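Local coordinates for B-type Cna protein (Enterococcus faecium, PDB 6FWY) that is of unknown function but, as a thioester-domain protein of the LPXTG-anchored surface class, may take part in attachment to host surfaces, at residues K13-V19 against S40-S45; E77-K83 against Y147-D153; T227-L233 against L273-R279. All coordinates share one frame; numbering follows the deposited sequence.

Overall arrangement
Contacts 1 and 3 both lie on the large antiparallel sheet but at opposite ends of an elongated chain, with centres about 59 Å apart. Contact 2, in the thioester domain, joins helix 76-84 to the end of helix 131-150; its centre is about 23 Å from that of contact 1 and about 47 Å from that of contact 3. No two contacts touch, the nearest atoms of contacts 1 and 2 being about 8 Å apart. Strand 258-277 links all three: Phe14 and Asp44 of contact 1 reach Ala258 and Val260, Phe78, Tyr79 and Phe82 of contact 2 reach Val259 and Met261, and its far end forms half of contact 3.

Contact 1: K13-V19 against S40-S45; sequences KFIETGV and SQFKDS
Thr17 OG1 is gripped twice as an acceptor: Gln41 NE2 reaches it from the partner strand at 2.7 Å, and Val19 N closes an ST turn onto it at 3.1 Å. Gln41 gets there because CG stands anti to the backbone N (chi1 -169°) and the chain runs out extended alongside Thr17 and Val19, where its amide also meets Val19 CG2. Gln41 O takes Thr17 N at 3.0 Å and a water that in turn accepts from Gly18 N, while Gln41 N donates to Val19 O at 2.8 Å. The antiparallel strands 11-21 and 32-44 thus stay joined past the corner at Gly18. Further along, Ile15 and Lys43 form a hydrogen-bonded pair, with Ile15 N to Lys43 O at 2.8 Å. On the buried face of this pairing, Phe42 turns its edge to the face of Phe14 in an offset edge-to-face stack (centroids 5.3 Å apart, planes at 90°), and both rings touch Ala258. Glu16 on this same face bends over Ser40 CB with OE1, and OE2 bonds to Ser59. The chemistry implies an antiparallel pairing held by directional polar bonds at the Gly18 corner and by ring packing along its buried face.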
loop_
_atom_site.group_PDB
_atom_site.type_symbol
_atom_site.label_atom_id
_atom_site.label_comp_id
_atom_site.label_asym_id
_atom_site.label_seq_id
_atom_site.Cartn_x
_atom_site.Cartn_y
_atom_site.Cartn_z
ATOM N N LYS A 13 -5.253 10.009 13.872
ATOM C CA LYS A 13 -6.369 10.471 14.691
ATOM C C LYS A 13 -7.620 9.864 14.084
ATOM O O LYS A 13 -7.852 9.974 12.876
ATOM C CB LYS A 13 -6.464 12.004 14.629
ATOM C CG LYS A 13 -7.780 12.611 15.112
ATOM C CD LYS A 13 -7.745 13.131 16.553
ATOM C CE LYS A 13 -8.782 14.232 16.771
ATOM N NZ LYS A 13 -9.073 14.363 18.227
ATOM N N PHE A 14 -8.429 9.254 14.943
ATOM C CA PHE A 14 -9.610 8.531 14.489
ATOM C C PHE A 14 -10.890 9.151 15.029
ATOM O O PHE A 14 -10.916 9.729 16.122
ATOM C CB PHE A 14 -9.522 7.068 14.896
ATOM C CG PHE A 14 -8.348 6.351 14.302
ATOM C CD1 PHE A 14 -8.405 5.836 12.997
ATOM C CD2 PHE A 14 -7.181 6.170 15.037
ATOM C CE1 PHE A 14 -7.329 5.166 12.452
ATOM C CE2 PHE A 14 -6.087 5.509 14.488
ATOM C CZ PHE A 14 -6.166 5.018 13.187
ATOM N N ILE A 15 -11.957 8.982 14.258
ATOM C CA ILE A 15 -13.240 9.640 14.492
ATOM C C ILE A 15 -14.303 8.587 14.254
ATOM O O ILE A 15 -14.210 7.839 13.292
ATOM C CB ILE A 15 -13.440 10.789 13.484
ATOM C CG1 ILE A 15 -12.360 11.866 13.659
ATOM C CG2 ILE A 15 -14.823 11.410 13.647
ATOM C CD1 ILE A 15 -12.153 12.749 12.442
ATOM N N GLU A 16 -15.310 8.542 15.117
ATOM C CA GLU A 16 -16.470 7.638 14.966
ATOM C C GLU A 16 -17.362 8.110 13.828
ATOM O O GLU A 16 -17.584 9.319 13.688
ATOM C CB GLU A 16 -17.302 7.637 16.246
ATOM C CG GLU A 16 -16.584 7.114 17.514
ATOM C CD GLU A 16 -16.700 5.621 17.707
ATOM O OE1 GLU A 16 -16.702 4.869 16.694
ATOM O OE2 GLU A 16 -16.785 5.161 18.865
ATOM N N THR A 17 -17.862 7.187 13.009
ATOM C CA THR A 17 -18.810 7.533 11.927
ATOM C C THR A 17 -20.267 7.606 12.388
ATOM O O THR A 17 -21.109 8.144 11.677
ATOM C CB THR A 17 -18.782 6.497 10.777
ATOM O OG1 THR A 17 -19.257 5.228 11.253
ATOM C CG2 THR A 17 -17.388 6.340 10.220
ATOM N N GLY A 18 -20.574 7.032 13.538
ATOM C CA GLY A 18 -21.949 6.863 14.012
ATOM C C GLY A 18 -22.505 5.468 13.750
ATOM O O GLY A 18 -23.549 5.142 14.258
ATOM N N VAL A 19 -21.842 4.672 12.920
ATOM C CA VAL A 19 -22.251 3.297 12.681
ATOM C C VAL A 19 -21.742 2.373 13.801
ATOM O O VAL A 19 -20.568 2.395 14.155
ATOM C CB VAL A 19 -21.771 2.780 11.308
ATOM C CG1 VAL A 19 -22.072 1.283 11.141
ATOM C CG2 VAL A 19 -22.398 3.612 10.170
ATOM N N SER A 40 -17.678 -0.362 16.916
ATOM C CA SER A 40 -18.043 0.960 16.406
ATOM C C SER A 40 -17.202 1.265 15.174
ATOM O O SER A 40 -15.985 1.123 15.199
ATOM C CB SER A 40 -17.760 2.022 17.448
ATOM O OG SER A 40 -18.608 1.899 18.558
ATOM N N GLN A 41 -17.853 1.703 14.108
ATOM C CA GLN A 41 -17.133 2.045 12.887
ATOM C C GLN A 41 -16.420 3.404 13.072
ATOM O O GLN A 41 -16.994 4.366 13.606
ATOM C CB GLN A 41 -18.098 2.090 11.714
ATOM C CG GLN A 41 -17.444 2.181 10.344
ATOM C CD GLN A 41 -18.472 2.325 9.241
ATOM O OE1 GLN A 41 -18.771 1.370 8.512
ATOM N NE2 GLN A 41 -19.066 3.492 9.162
ATOM N N PHE A 42 -15.159 3.453 12.650
ATOM C CA PHE A 42 -14.365 4.668 12.704
ATOM C C PHE A 42 -13.485 4.850 11.455
ATOM O O PHE A 42 -13.203 3.889 10.720
ATOM C CB PHE A 42 -13.518 4.717 13.979
ATOM C CG PHE A 42 -12.484 3.628 14.078
ATOM C CD1 PHE A 42 -12.829 2.356 14.563
ATOM C CD2 PHE A 42 -11.160 3.857 13.691
ATOM C CE1 PHE A 42 -11.878 1.367 14.672
ATOM C CE2 PHE A 42 -10.199 2.860 13.797
ATOM C CZ PHE A 42 -10.561 1.616 14.284
ATOM N N LYS A 43 -13.072 6.116 11.254
ATOM C CA LYS A 43 -12.244 6.545 10.149
ATOM C C LYS A 43 -11.090 7.359 10.706
ATOM O O LYS A 43 -11.219 7.978 11.769
ATOM C CB LYS A 43 -13.008 7.518 9.241
ATOM C CG LYS A 43 -14.201 6.951 8.495
ATOM C CD LYS A 43 -15.017 8.074 7.843
ATOM C CE LYS A 43 -15.415 7.745 6.408
ATOM N NZ LYS A 43 -15.937 8.960 5.698
ATOM N N ASP A 44 -9.988 7.424 9.961
ATOM C CA ASP A 44 -8.917 8.343 10.311
ATOM C C ASP A 44 -9.321 9.753 9.833
ATOM O O ASP A 44 -10.362 9.910 9.192
ATOM C CB ASP A 44 -7.551 7.838 9.817
ATOM C CG ASP A 44 -7.268 8.160 8.329
ATOM O OD1 ASP A 44 -8.201 8.520 7.563
ATOM O OD2 ASP A 44 -6.080 8.048 7.929
ATOM N N SER A 45 -8.527 10.766 10.153
ATOM C CA SER A 45 -8.905 12.154 9.838
ATOM C C SER A 45 -8.860 12.525 8.342
ATOM O O SER A 45 -9.320 13.602 7.965
ATOM C CB SER A 45 -8.048 13.124 10.631
ATOM O OG SER A 45 -6.704 12.960 10.285
HETATM O O HOH W 1 -4.881 11.079 11.253
HETATM O O HOH W 2 -19.258 4.896 14.958
#

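Contact 2: E77-K83 against Y147-D153; sequences EFYRMFK and YAKNGKD
Arg80 drives its side chain into the end of helix 131-150, and here the packing is dense. NE and NH2 grip Ala148 O side-on, at 3.1 Å from NE and 2.8 Å from NH2, both coming from the same face of that carbonyl. NH1 reaches Asp153 O at 2.8 Å in the guanidinium plane (N-H...O 158°), and NE has a further weak bond to Tyr147 O. Gly151 O sits over the centre of one guanidinium face, 3.1 Å from CZ, where no N-H points at it, so it is not hydrogen-bonded to the group. The turn at chi3 (-67°) bends the guanidinium toward these carbonyls, leaving CD over the face of the Tyr147 ring as a CH-pi contact, 4.0 Å from its centroid. Helix 76-84 therefore docks against the C-terminal end of the long helix of the thioester domain, where the chain leaves helical geometry at Gly151; the carbonyls gathered there and the negative end of the helix dipole would favour the buried positive charge. Ala148 CB meanwhile packs against the backbone of Glu77 and Met81.

The outer flanks are looser and more solvent-accessible. Glu77 OE2 and Lys149 NZ form a salt bridge at 2.6 Å, on the syn side but tilted out of the carboxylate plane. On the other flank Lys83 NZ stays 4.0 Å from Asp153 OD2, beyond salt-bridge range; that oxygen accepts instead from Tyr147 OH at 2.5 Å.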
loop_
_atom_site.group_PDB
_atom_site.type_symbol
_atom_site.label_atom_id
_atom_site.label_comp_id
_atom_site.label_asym_id
_atom_site.label_seq_id
_atom_site.Cartn_x
_atom_site.Cartn_y
_atom_site.Cartn_z
ATOM N N GLU A 77 -1.308 -9.517 4.316
ATOM C CA GLU A 77 -2.647 -10.016 4.659
ATOM C C GLU A 77 -3.581 -8.841 4.969
ATOM O O GLU A 77 -4.692 -8.790 4.462
ATOM C CB GLU A 77 -2.602 -11.006 5.841
ATOM C CG GLU A 77 -1.749 -12.251 5.586
ATOM C CD GLU A 77 -1.813 -13.266 6.730
ATOM O OE1 GLU A 77 -1.886 -12.849 7.910
ATOM O OE2 GLU A 77 -1.807 -14.500 6.456
ATOM N N PHE A 78 -3.117 -7.903 5.789
ATOM C CA PHE A 78 -3.891 -6.700 6.100
ATOM C C PHE A 78 -4.090 -5.806 4.864
ATOM O O PHE A 78 -5.165 -5.255 4.683
ATOM C CB PHE A 78 -3.277 -5.915 7.275
ATOM C CG PHE A 78 -3.650 -6.459 8.635
ATOM C CD1 PHE A 78 -4.900 -6.186 9.183
ATOM C CD2 PHE A 78 -2.779 -7.278 9.344
ATOM C CE1 PHE A 78 -5.276 -6.727 10.420
ATOM C CE2 PHE A 78 -3.159 -7.820 10.589
ATOM C CZ PHE A 78 -4.391 -7.525 11.137
ATOM N N TYR A 79 -3.079 -5.677 4.011
ATOM C CA TYR A 79 -3.239 -4.962 2.737
ATOM C C TYR A 79 -4.406 -5.530 1.966
ATOM O O TYR A 79 -5.293 -4.798 1.573
ATOM C CB TYR A 79 -1.963 -5.042 1.882
ATOM C CG TYR A 79 -2.136 -4.483 0.487
ATOM C CD1 TYR A 79 -2.176 -3.102 0.255
ATOM C CD2 TYR A 79 -2.266 -5.333 -0.611
ATOM C CE1 TYR A 79 -2.348 -2.593 -1.031
ATOM C CE2 TYR A 79 -2.440 -4.854 -1.893
ATOM C CZ TYR A 79 -2.481 -3.482 -2.101
ATOM O OH TYR A 79 -2.640 -3.004 -3.362
ATOM N N ARG A 80 -4.404 -6.849 1.783
ATOM C CA ARG A 80 -5.458 -7.516 1.036
ATOM C C ARG A 80 -6.825 -7.434 1.703
ATOM O O ARG A 80 -7.828 -7.353 1.005
ATOM C CB ARG A 80 -5.070 -8.969 0.759
ATOM C CG ARG A 80 -4.012 -9.093 -0.326
ATOM C CD ARG A 80 -3.857 -10.520 -0.809
ATOM N NE ARG A 80 -3.303 -11.390 0.229
ATOM C CZ ARG A 80 -2.009 -11.564 0.503
ATOM N NH1 ARG A 80 -1.044 -10.934 -0.184
ATOM N NH2 ARG A 80 -1.680 -12.409 1.490
ATOM N N MET A 81 -6.870 -7.430 3.033
ATOM C CA MET A 81 -8.138 -7.257 3.739
ATOM C C MET A 81 -8.800 -5.946 3.306
ATOM O O MET A 81 -9.996 -5.934 3.013
ATOM C CB MET A 81 -7.943 -7.274 5.259
ATOM C CG MET A 81 -9.221 -7.044 6.069
ATOM S SD MET A 81 -8.871 -6.675 7.802
ATOM C CE MET A 81 -8.381 -4.933 7.713
ATOM N N PHE A 82 -8.026 -4.860 3.282
ATOM C CA PHE A 82 -8.534 -3.579 2.814
ATOM C C PHE A 82 -8.942 -3.625 1.342
ATOM O O PHE A 82 -10.038 -3.244 1.014
ATOM C CB PHE A 82 -7.524 -2.454 3.052
ATOM C CG PHE A 82 -7.447 -1.999 4.482
ATOM C CD1 PHE A 82 -8.394 -1.114 4.997
ATOM C CD2 PHE A 82 -6.425 -2.428 5.309
ATOM C CE1 PHE A 82 -8.317 -0.673 6.319
ATOM C CE2 PHE A 82 -6.348 -2.007 6.628
ATOM C CZ PHE A 82 -7.295 -1.129 7.130
ATOM N N LYS A 83 -8.065 -4.109 0.473
ATOM C CA LYS A 83 -8.327 -4.153 -0.986
ATOM C C LYS A 83 -9.523 -5.030 -1.360
ATOM O O LYS A 83 -10.279 -4.689 -2.263
ATOM C CB LYS A 83 -7.088 -4.627 -1.740
ATOM C CG LYS A 83 -7.146 -4.394 -3.235
ATOM C CD LYS A 83 -6.032 -5.088 -4.000
ATOM C CE LYS A 83 -6.344 -5.030 -5.498
ATOM N NZ LYS A 83 -5.130 -5.248 -6.323
ATOM N N TYR A 147 -9.175 -14.317 0.573
ATOM C CA TYR A 147 -8.347 -13.407 -0.200
ATOM C C TYR A 147 -7.158 -12.874 0.631
ATOM O O TYR A 147 -6.026 -12.863 0.162
ATOM C CB TYR A 147 -9.190 -12.264 -0.774
ATOM C CG TYR A 147 -8.376 -11.273 -1.573
ATOM C CD1 TYR A 147 -7.762 -11.654 -2.768
ATOM C CD2 TYR A 147 -8.197 -9.965 -1.123
ATOM C CE1 TYR A 147 -7.006 -10.761 -3.500
ATOM C CE2 TYR A 147 -7.433 -9.070 -1.852
ATOM C CZ TYR A 147 -6.847 -9.466 -3.037
ATOM O OH TYR A 147 -6.092 -8.571 -3.745
ATOM N N ALA A 148 -7.414 -12.468 1.870
ATOM C CA ALA A 148 -6.357 -11.981 2.762
ATOM C C ALA A 148 -5.258 -13.019 3.035
ATOM O O ALA A 148 -4.077 -12.694 2.948
ATOM C CB ALA A 148 -6.954 -11.484 4.057
ATOM N N LYS A 149 -5.654 -14.252 3.333
ATOM C CA LYS A 149 -4.715 -15.352 3.575
ATOM C C LYS A 149 -4.038 -15.836 2.301
ATOM O O LYS A 149 -2.828 -16.036 2.285
ATOM C CB LYS A 149 -5.421 -16.575 4.200
ATOM C CG LYS A 149 -6.134 -16.352 5.545
ATOM C CD LYS A 149 -5.196 -15.862 6.632
ATOM C CE LYS A 149 -4.222 -16.917 7.088
ATOM N NZ LYS A 149 -3.137 -16.265 7.879
ATOM N N ASN A 150 -4.821 -16.056 1.248
ATOM C CA ASN A 150 -4.371 -16.822 0.076
ATOM C C ASN A 150 -4.181 -16.037 -1.207
ATOM O O ASN A 150 -3.641 -16.582 -2.161
ATOM C CB ASN A 150 -5.330 -18.001 -0.165
ATOM C CG ASN A 150 -5.447 -18.905 1.063
ATOM O OD1 ASN A 150 -4.445 -19.340 1.606
ATOM N ND2 ASN A 150 -6.668 -19.179 1.499
ATOM N N GLY A 151 -4.609 -14.777 -1.246
ATOM C CA GLY A 151 -4.429 -13.907 -2.427
ATOM C C GLY A 151 -2.970 -13.549 -2.622
ATOM O O GLY A 151 -2.162 -13.694 -1.707
ATOM N N LYS A 152 -2.629 -13.079 -3.821
ATOM C CA LYS A 152 -1.237 -12.805 -4.196
ATOM C C LYS A 152 -0.822 -11.328 -4.160
ATOM O O LYS A 152 0.376 -11.039 -4.105
ATOM C CB LYS A 152 -1.017 -13.333 -5.618
ATOM C CG LYS A 152 -1.641 -12.366 -6.636
ATOM C CD LYS A 152 -2.043 -12.955 -7.993
ATOM C CE LYS A 152 -3.153 -12.111 -8.634
ATOM N NZ LYS A 152 -3.571 -12.687 -9.945
ATOM N N ASP A 153 -1.792 -10.407 -4.201
ATOM C CA ASP A 153 -1.505 -8.967 -4.365
ATOM C C ASP A 153 -0.880 -8.379 -3.110
ATOM O O ASP A 153 -1.235 -8.751 -1.984
ATOM C CB ASP A 153 -2.760 -8.162 -4.712
ATOM C CG ASP A 153 -3.507 -8.720 -5.909
ATOM O OD1 ASP A 153 -2.967 -8.678 -7.028
ATOM O OD2 ASP A 153 -4.654 -9.211 -5.717
#

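Contact 3: T227-L233 against L273-R279; sequences TTPSGTL and LSAKWTR
Trp277 lies with one face of its indole against the backbone of Gly231 and Thr232. Gly231 O stands 3.4 Å above the ring plane, over its centre, and Thr232 N is nearer the rim. NE1 donates to Pro229 O at 2.9 Å; the donor comes from above that carbonyl plane by 47°, so no lone pair is aimed at it. Leu233 CB meets the ring edge, 3.7 Å from CZ3, and Thr228 CG2 comes in obliquely, 3.6 Å from NE1. The ring reaches this spot because CG lies between the backbone N and the carbonyl carbon (chi1 62°), which folds the indole back toward the neighbouring strand.

The next shell is backbone. Strands 231-250 and 258-277 form a long antiparallel hairpin, and these segments are its open end. Gly231 and Trp277 exchange two bonds, including Gly231 N to Trp277 O at 3.1 Å, and Leu233 pairs likewise with Ala275, with Leu233 N to Ala275 O at 2.9 Å. Beyond the last strand pair, Arg279 N bonds to Ser230 OG at 2.8 Å in a nearly straight line (N-H...O 164°). Arg279 then runs extended beside the loop, with Thr227 O over one face of its guanidinium, 3.2 Å from CZ.

Farther out, Thr228 OG1 bonds to Pro225 O, while His173, Phe175 and Pro196 meet the indole from outside the hairpin. With its one N-H spent on Pro229 O, Trp277 ties the 227-230 loop to the hairpin by polar and apolar contacts at once.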
loop_
_atom_site.group_PDB
_atom_site.type_symbol
_atom_site.label_atom_id
_atom_site.label_comp_id
_atom_site.label_asym_id
_atom_site.label_seq_id
_atom_site.Cartn_x
_atom_site.Cartn_y
_atom_site.Cartn_z
ATOM N N THR A 227 32.677 13.524 -29.961
ATOM C CA THR A 227 34.074 13.838 -29.620
ATOM C C THR A 227 34.606 13.128 -28.374
ATOM O O THR A 227 35.814 13.109 -28.141
ATOM C CB THR A 227 34.305 15.366 -29.498
ATOM O OG1 THR A 227 33.268 15.982 -28.714
ATOM C CG2 THR A 227 34.247 15.995 -30.874
ATOM N N THR A 228 33.716 12.531 -27.580
ATOM C CA THR A 228 34.104 11.869 -26.350
ATOM C C THR A 228 34.954 10.634 -26.665
ATOM O O THR A 228 34.580 9.845 -27.542
ATOM C CB THR A 228 32.851 11.454 -25.564
ATOM O OG1 THR A 228 32.009 12.592 -25.397
ATOM C CG2 THR A 228 33.206 10.874 -24.195
ATOM N N PRO A 229 36.092 10.458 -25.957
ATOM C CA PRO A 229 36.884 9.226 -26.062
ATOM C C PRO A 229 36.061 7.952 -25.814
ATOM O O PRO A 229 35.177 7.948 -24.966
ATOM C CB PRO A 229 37.938 9.398 -24.969
ATOM C CG PRO A 229 38.102 10.871 -24.815
ATOM C CD PRO A 229 36.755 11.459 -25.097
ATOM N N SER A 230 36.359 6.897 -26.567
ATOM C CA SER A 230 35.630 5.631 -26.474
ATOM C C SER A 230 35.522 5.166 -25.031
ATOM O O SER A 230 36.493 5.243 -24.279
ATOM C CB SER A 230 36.320 4.549 -27.298
ATOM O OG SER A 230 36.355 4.912 -28.677
ATOM N N GLY A 231 34.338 4.732 -24.623
ATOM C CA GLY A 231 34.159 4.290 -23.246
ATOM C C GLY A 231 32.724 4.019 -22.831
ATOM O O GLY A 231 31.843 3.782 -23.667
ATOM N N THR A 232 32.509 4.049 -21.522
ATOM C CA THR A 232 31.230 3.707 -20.937
ATOM C C THR A 232 30.827 4.682 -19.840
ATOM O O THR A 232 31.656 5.350 -19.221
ATOM C CB THR A 232 31.248 2.297 -20.314
ATOM O OG1 THR A 232 32.239 2.254 -19.284
ATOM C CG2 THR A 232 31.560 1.226 -21.363
ATOM N N LEU A 233 29.531 4.696 -19.592
ATOM C CA LEU A 233 28.906 5.472 -18.549
ATOM C C LEU A 233 27.929 4.531 -17.854
ATOM O O LEU A 233 27.269 3.740 -18.518
ATOM C CB LEU A 233 28.134 6.608 -19.221
ATOM C CG LEU A 233 27.237 7.489 -18.396
ATOM C CD1 LEU A 233 28.071 8.174 -17.312
ATOM C CD2 LEU A 233 26.617 8.517 -19.329
ATOM N N LEU A 273 22.417 0.533 -15.144
ATOM C CA LEU A 273 22.456 0.555 -16.615
ATOM C C LEU A 273 23.770 1.114 -17.097
ATOM O O LEU A 273 24.349 1.951 -16.424
ATOM C CB LEU A 273 21.320 1.436 -17.129
ATOM C CG LEU A 273 19.936 0.898 -16.755
ATOM C CD1 LEU A 273 19.096 1.950 -16.067
ATOM C CD2 LEU A 273 19.256 0.367 -18.003
ATOM N N SER A 274 24.240 0.641 -18.247
ATOM C CA SER A 274 25.429 1.186 -18.926
ATOM C C SER A 274 25.120 1.637 -20.346
ATOM O O SER A 274 24.415 0.947 -21.069
ATOM C CB SER A 274 26.564 0.148 -19.001
ATOM O OG SER A 274 27.003 -0.202 -17.711
ATOM N N ALA A 275 25.656 2.795 -20.718
ATOM C CA ALA A 275 25.691 3.262 -22.097
ATOM C C ALA A 275 27.133 3.101 -22.555
ATOM O O ALA A 275 28.054 3.467 -21.828
ATOM C CB ALA A 275 25.272 4.736 -22.185
ATOM N N LYS A 276 27.328 2.569 -23.755
ATOM C CA LYS A 276 28.662 2.361 -24.315
ATOM C C LYS A 276 28.736 3.014 -25.696
ATOM O O LYS A 276 27.781 2.953 -26.449
ATOM C CB LYS A 276 28.949 0.863 -24.382
ATOM C CG LYS A 276 30.285 0.487 -25.010
ATOM C CD LYS A 276 30.657 -0.975 -24.734
ATOM C CE LYS A 276 31.373 -1.675 -25.894
ATOM N NZ LYS A 276 32.609 -0.991 -26.387
ATOM N N TRP A 277 29.879 3.633 -26.023
ATOM C CA TRP A 277 30.104 4.265 -27.327
ATOM C C TRP A 277 31.560 4.122 -27.770
ATOM O O TRP A 277 32.464 3.961 -26.947
ATOM C CB TRP A 277 29.732 5.755 -27.272
ATOM C CG TRP A 277 30.583 6.497 -26.305
ATOM C CD1 TRP A 277 31.776 7.126 -26.569
ATOM C CD2 TRP A 277 30.357 6.636 -24.900
ATOM N NE1 TRP A 277 32.294 7.657 -25.415
ATOM C CE2 TRP A 277 31.447 7.371 -24.372
ATOM C CE3 TRP A 277 29.336 6.210 -24.029
ATOM C CZ2 TRP A 277 31.540 7.703 -23.017
ATOM C CZ3 TRP A 277 29.430 6.538 -22.679
ATOM C CH2 TRP A 277 30.522 7.283 -22.189
ATOM N N THR A 278 31.779 4.228 -29.079
ATOM C CA THR A 278 33.124 4.216 -29.649
ATOM C C THR A 278 33.328 5.490 -30.468
ATOM O O THR A 278 32.482 5.851 -31.278
ATOM C CB THR A 278 33.371 2.945 -30.495
ATOM O OG1 THR A 278 32.395 2.841 -31.530
ATOM C CG2 THR A 278 33.270 1.714 -29.635
ATOM N N ARG A 279 34.444 6.171 -30.233
ATOM C CA ARG A 279 34.771 7.401 -30.938
ATOM C C ARG A 279 35.135 7.064 -32.378
ATOM O O ARG A 279 35.964 6.166 -32.637
ATOM C CB ARG A 279 35.966 8.113 -30.289
ATOM C CG ARG A 279 36.343 9.424 -30.949
ATOM C CD ARG A 279 37.228 10.290 -30.070
ATOM N NE ARG A 279 37.499 11.575 -30.699
ATOM C CZ ARG A 279 38.220 12.566 -30.163
ATOM N NH1 ARG A 279 38.764 12.457 -28.952
ATOM N NH2 ARG A 279 38.404 13.697 -30.854
#